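Local structure of dTor_3x33L (Synthetic construct, 4YY2) at residues S20-T23 and R24-K28; K37-P41 and T42-L46. The protein has no known natural function, being a computationally designed left-handed alpha/alpha toroid in which three tandem helical repeats form a closed architecture. All coordinates share one frame; numbering follows the deposited sequence.

Contact 1. Residues S20-T23 and R24-K28; sequences SGTT and REEVK
The carboxylate of E26 is covered on one face by the side chain of T23. OG1 and CG2 of T23 both lie on that side of its plane. T23 CG2 stands 3.7 Å from E26 OE1. T22 CB comes to the same oxygen from the opposite side of the plane, at 3.7 Å from E26 OE1. The T23 amide also approaches on the covered side, on the anti side of OE1 and 27° out of the carboxylate plane. The hydrogen bond from T23 N to E26 OE1 is 3.1 Å and almost straight, at 177°. E26 can reach back because CG lies beside its own backbone N (chi1 -80°) and the chain beyond is extended. A second bond runs the other way. E26 N donates to T23 OG1 at 3.0 Å. T23 has OG1 between its backbone N and carbonyl carbon, which turns the hydroxyl toward the E26 amide. The T23 carbonyl is used as well, taking V27 N at 3.1 Å in the first full backbone bond of the turn. Next to this bond, V27 CG2 meets T22 OG1 at 3.2 Å, the two side chains crossing at about a right angle. The same methyl touches T23 O. V27 is buried and continues onto L13 and A17 of helix 8-20. A bound sodium ion lies about 3 Å from the E26 side chain, so the carboxylate may be partly neutralised there. Just upstream, G21 has positive phi and closes helix 8-20 in a Schellman motif. T23 is the N-cap of helix 24-36. The reciprocal bonds between T23 and E26 make a capping box, set in the short loop that joins helix 8-20 to helix 24-36 of this toroid.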
loop_
_atom_site.group_PDB
_atom_site.type_symbol
_atom_site.label_atom_id
_atom_site.label_comp_id
_atom_site.label_asym_id
_atom_site.label_seq_id
_atom_site.Cartn_x
_atom_site.Cartn_y
_atom_site.Cartn_z
ATOM N N SER A 20 -4.880 -0.698 8.431
ATOM C CA SER A 20 -4.326 -1.651 9.379
ATOM C C SER A 20 -4.724 -1.398 10.813
ATOM O O SER A 20 -4.460 -2.236 11.629
ATOM C CB SER A 20 -2.765 -1.572 9.394
ATOM O OG SER A 20 -2.203 -1.938 8.127
ATOM N N GLY A 21 -5.273 -0.244 11.099
ATOM C CA GLY A 21 -5.553 0.180 12.448
ATOM C C GLY A 21 -4.302 0.332 13.336
ATOM O O GLY A 21 -4.330 0.119 14.559
ATOM N N THR A 22 -3.206 0.806 12.709
ATOM C CA THR A 22 -1.941 0.979 13.358
ATOM C C THR A 22 -1.506 2.417 13.066
ATOM O O THR A 22 -2.107 3.121 12.271
ATOM C CB THR A 22 -0.936 -0.064 12.765
ATOM O OG1 THR A 22 -0.895 0.070 11.358
ATOM C CG2 THR A 22 -1.364 -1.472 13.178
ATOM N N THR A 23 -0.461 2.853 13.737
ATOM C CA THR A 23 0.068 4.228 13.560
ATOM C C THR A 23 0.937 4.319 12.338
ATOM O O THR A 23 1.497 3.346 11.864
ATOM C CB THR A 23 0.906 4.754 14.777
ATOM O OG1 THR A 23 2.139 4.081 14.823
ATOM C CG2 THR A 23 0.119 4.558 16.099
ATOM N N ARG A 24 1.075 5.538 11.831
ATOM C CA ARG A 24 1.961 5.787 10.700
ATOM C C ARG A 24 3.384 5.449 11.031
ATOM O O ARG A 24 4.090 4.872 10.188
ATOM C CB ARG A 24 1.844 7.245 10.299
ATOM C CG ARG A 24 0.426 7.622 9.884
ATOM C CD ARG A 24 0.100 9.088 9.999
ATOM N NE ARG A 24 -1.129 9.387 9.272
ATOM C CZ ARG A 24 -1.531 10.647 9.000
ATOM N NH1 ARG A 24 -0.771 11.679 9.345
ATOM N NH2 ARG A 24 -2.662 10.860 8.335
ATOM N N GLU A 25 3.822 5.734 12.253
ATOM C CA GLU A 25 5.219 5.378 12.621
ATOM C C GLU A 25 5.485 3.867 12.727
ATOM O O GLU A 25 6.565 3.416 12.406
ATOM C CB GLU A 25 5.742 6.077 13.898
ATOM C CG GLU A 25 6.098 7.526 13.701
ATOM C CD GLU A 25 7.203 7.747 12.631
ATOM O OE1 GLU A 25 8.319 7.149 12.747
ATOM O OE2 GLU A 25 6.940 8.547 11.694
ATOM N N GLU A 26 4.505 3.118 13.253
ATOM C CA GLU A 26 4.582 1.667 13.332
ATOM C C GLU A 26 4.753 1.072 11.937
ATOM O O GLU A 26 5.624 0.229 11.661
ATOM C CB GLU A 26 3.314 1.118 14.038
ATOM C CG GLU A 26 3.412 1.244 15.526
ATOM C CD GLU A 26 2.114 0.957 16.262
ATOM O OE1 GLU A 26 1.017 1.025 15.685
ATOM O OE2 GLU A 26 2.213 0.678 17.442
ATOM N N VAL A 27 3.939 1.584 10.996
ATOM C CA VAL A 27 3.999 1.039 9.650
ATOM C C VAL A 27 5.363 1.422 9.010
ATOM O O VAL A 27 6.011 0.580 8.374
ATOM C CB VAL A 27 2.813 1.558 8.841
ATOM C CG1 VAL A 27 2.961 1.216 7.356
ATOM C CG2 VAL A 27 1.571 0.926 9.432
ATOM N N LYS A 28 5.773 2.653 9.208
ATOM C CA LYS A 28 7.041 3.150 8.687
ATOM C C LYS A 28 8.152 2.307 9.200
ATOM O O LYS A 28 9.073 1.968 8.462
ATOM C CB LYS A 28 7.294 4.584 9.187
ATOM C CG LYS A 28 8.592 5.217 8.694
ATOM C CD LYS A 28 8.824 6.662 9.152
ATOM C CE LYS A 28 10.070 7.227 8.474
ATOM N NZ LYS A 28 10.258 8.670 8.735
#

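Contact 2. Residues K37-P41 and T42-L46; sequences KGKSP and TEVLL
S40 and V44 join the backbones, with V44 N donating to S40 O at 3.0 Å. L45 N follows, bonding to P41 O at 2.9 Å. K39 and S40 are extended, and the chain turns helical at P41. Before them, G38 has positive phi (100°) and ends helix 24-36 in a Schellman motif. The side chains complete the helix start. S40 OG accepts from E43 N at 3.1 Å, with an N-H...O angle of 166°. The hydroxyl sits between the S40 backbone N and carbonyl carbon (chi1 77°), where it faces that amide. E43 replies with a weak bond, since S40 N is 3.5 Å from E43 OE1. The E43 chain is fully extended, with CG anti to its backbone N. It crosses K39 at about a right angle, and OE1 lies 3.6 Å from K39 CB. The ammonium of K39 goes instead to E34 and E47 in salt bridges. With an alanine in place of E43, S40 N would probably lose its side-chain acceptor and K39 CB and CG would lose part of their packing. V44 CG2 touches the same K39 CB, at 3.6 Å, and also nears S40 O. L45 CG comes against the end of the P41 carbonyl, 3.3 Å from P41 O, and the side chain then enters the core against L12, L13 and I16 of helix 8-20. The P41 ring touches F31 and L35 of helix 24-36. Having no amide hydrogen, the proline fits the first helical position after the cap. S40 is the N-cap of helix 41-53, and S40 with E43 forms a capping box in the connection between successive helices of the toroid.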
loop_
_atom_site.group_PDB
_atom_site.type_symbol
_atom_site.label_atom_id
_atom_site.label_comp_id
_atom_site.label_asym_id
_atom_site.label_seq_id
_atom_site.Cartn_x
_atom_site.Cartn_y
_atom_site.Cartn_z
ATOM N N LYS A 37 16.401 -5.854 5.366
ATOM C CA LYS A 37 16.557 -7.287 5.007
ATOM C C LYS A 37 16.816 -7.554 3.534
ATOM O O LYS A 37 16.983 -8.703 3.134
ATOM C CB LYS A 37 15.325 -8.100 5.385
ATOM C CG LYS A 37 15.033 -8.160 6.837
ATOM C CD LYS A 37 13.760 -8.960 7.007
ATOM C CE LYS A 37 13.300 -8.900 8.430
ATOM N NZ LYS A 37 12.096 -9.712 8.556
ATOM N N GLY A 38 16.772 -6.514 2.723
ATOM C CA GLY A 38 17.088 -6.599 1.294
ATOM C C GLY A 38 15.887 -6.660 0.366
ATOM O O GLY A 38 16.041 -6.805 -0.849
ATOM N N LYS A 39 14.680 -6.521 0.917
ATOM C CA LYS A 39 13.444 -6.382 0.068
ATOM C C LYS A 39 13.318 -5.004 -0.653
ATOM O O LYS A 39 13.932 -4.038 -0.251
ATOM C CB LYS A 39 12.210 -6.656 0.914
ATOM C CG LYS A 39 12.074 -8.095 1.379
ATOM C CD LYS A 39 10.901 -8.282 2.285
ATOM C CE LYS A 39 10.972 -9.594 3.004
ATOM N NZ LYS A 39 9.867 -9.594 4.002
ATOM N N SER A 40 12.537 -4.946 -1.715
ATOM C CA SER A 40 12.281 -3.745 -2.505
ATOM C C SER A 40 11.099 -3.034 -1.888
ATOM O O SER A 40 10.209 -3.679 -1.361
ATOM C CB SER A 40 11.930 -4.029 -4.041
ATOM O OG SER A 40 10.551 -4.504 -4.303
ATOM N N PRO A 41 11.013 -1.706 -2.068
ATOM C CA PRO A 41 9.834 -1.014 -1.526
ATOM C C PRO A 41 8.500 -1.518 -2.052
ATOM O O PRO A 41 7.547 -1.649 -1.272
ATOM C CB PRO A 41 10.030 0.416 -2.000
ATOM C CG PRO A 41 11.500 0.552 -2.127
ATOM C CD PRO A 41 12.005 -0.752 -2.612
ATOM N N THR A 42 8.387 -1.803 -3.339
ATOM C CA THR A 42 7.091 -2.336 -3.816
ATOM C C THR A 42 6.723 -3.654 -3.142
ATOM O O THR A 42 5.539 -3.868 -2.667
ATOM C CB THR A 42 7.066 -2.546 -5.353
ATOM O OG1 THR A 42 7.311 -1.290 -6.003
ATOM C CG2 THR A 42 5.687 -3.065 -5.783
ATOM N N GLU A 43 7.672 -4.564 -3.091
ATOM C CA GLU A 43 7.425 -5.845 -2.431
ATOM C C GLU A 43 6.965 -5.688 -0.977
ATOM O O GLU A 43 6.023 -6.361 -0.525
ATOM C CB GLU A 43 8.730 -6.641 -2.419
ATOM C CG GLU A 43 8.634 -8.063 -2.018
ATOM C CD GLU A 43 10.010 -8.722 -1.984
ATOM O OE1 GLU A 43 11.066 -8.054 -2.153
ATOM O OE2 GLU A 43 10.007 -9.907 -1.779
ATOM N N VAL A 44 7.662 -4.818 -0.211
ATOM C CA VAL A 44 7.269 -4.544 1.147
ATOM C C VAL A 44 5.885 -3.914 1.295
ATOM O O VAL A 44 5.087 -4.317 2.151
ATOM C CB VAL A 44 8.275 -3.636 1.863
ATOM C CG1 VAL A 44 7.890 -3.405 3.297
ATOM C CG2 VAL A 44 9.661 -4.271 1.824
ATOM N N LEU A 45 5.577 -2.955 0.409
ATOM C CA LEU A 45 4.246 -2.363 0.440
ATOM C C LEU A 45 3.191 -3.433 0.266
ATOM O O LEU A 45 2.167 -3.453 0.942
ATOM C CB LEU A 45 4.087 -1.287 -0.629
ATOM C CG LEU A 45 4.899 0.020 -0.343
ATOM C CD1 LEU A 45 4.897 0.925 -1.565
ATOM C CD2 LEU A 45 4.376 0.759 0.864
ATOM N N LEU A 46 3.452 -4.362 -0.666
ATOM C CA LEU A 46 2.474 -5.459 -0.929
ATOM C C LEU A 46 2.329 -6.351 0.291
ATOM O O LEU A 46 1.181 -6.753 0.648
ATOM C CB LEU A 46 2.915 -6.255 -2.188
ATOM C CG LEU A 46 2.758 -5.429 -3.476
ATOM C CD1 LEU A 46 3.510 -6.101 -4.600
ATOM C CD2 LEU A 46 1.313 -5.160 -3.868
#

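Contacts 1 and 2 are in series along the chain. Contact 1 starts helix 24-36, and contact 2 follows the end of that helix and starts helix 41-53. Their centres are 16 Å apart and their nearest atoms about 7 Å apart, so they do not touch. They meet indirectly at L13 of helix 8-20, which packs against V27 of contact 1 and L45 of contact 2. Both pair a Schellman turn with a capping box, but the return bond is shorter at T23 and weak at S40. No active site is known. One sodium ion lies about 3 Å from the E26 side chain, and another about 5 Å from that of L45.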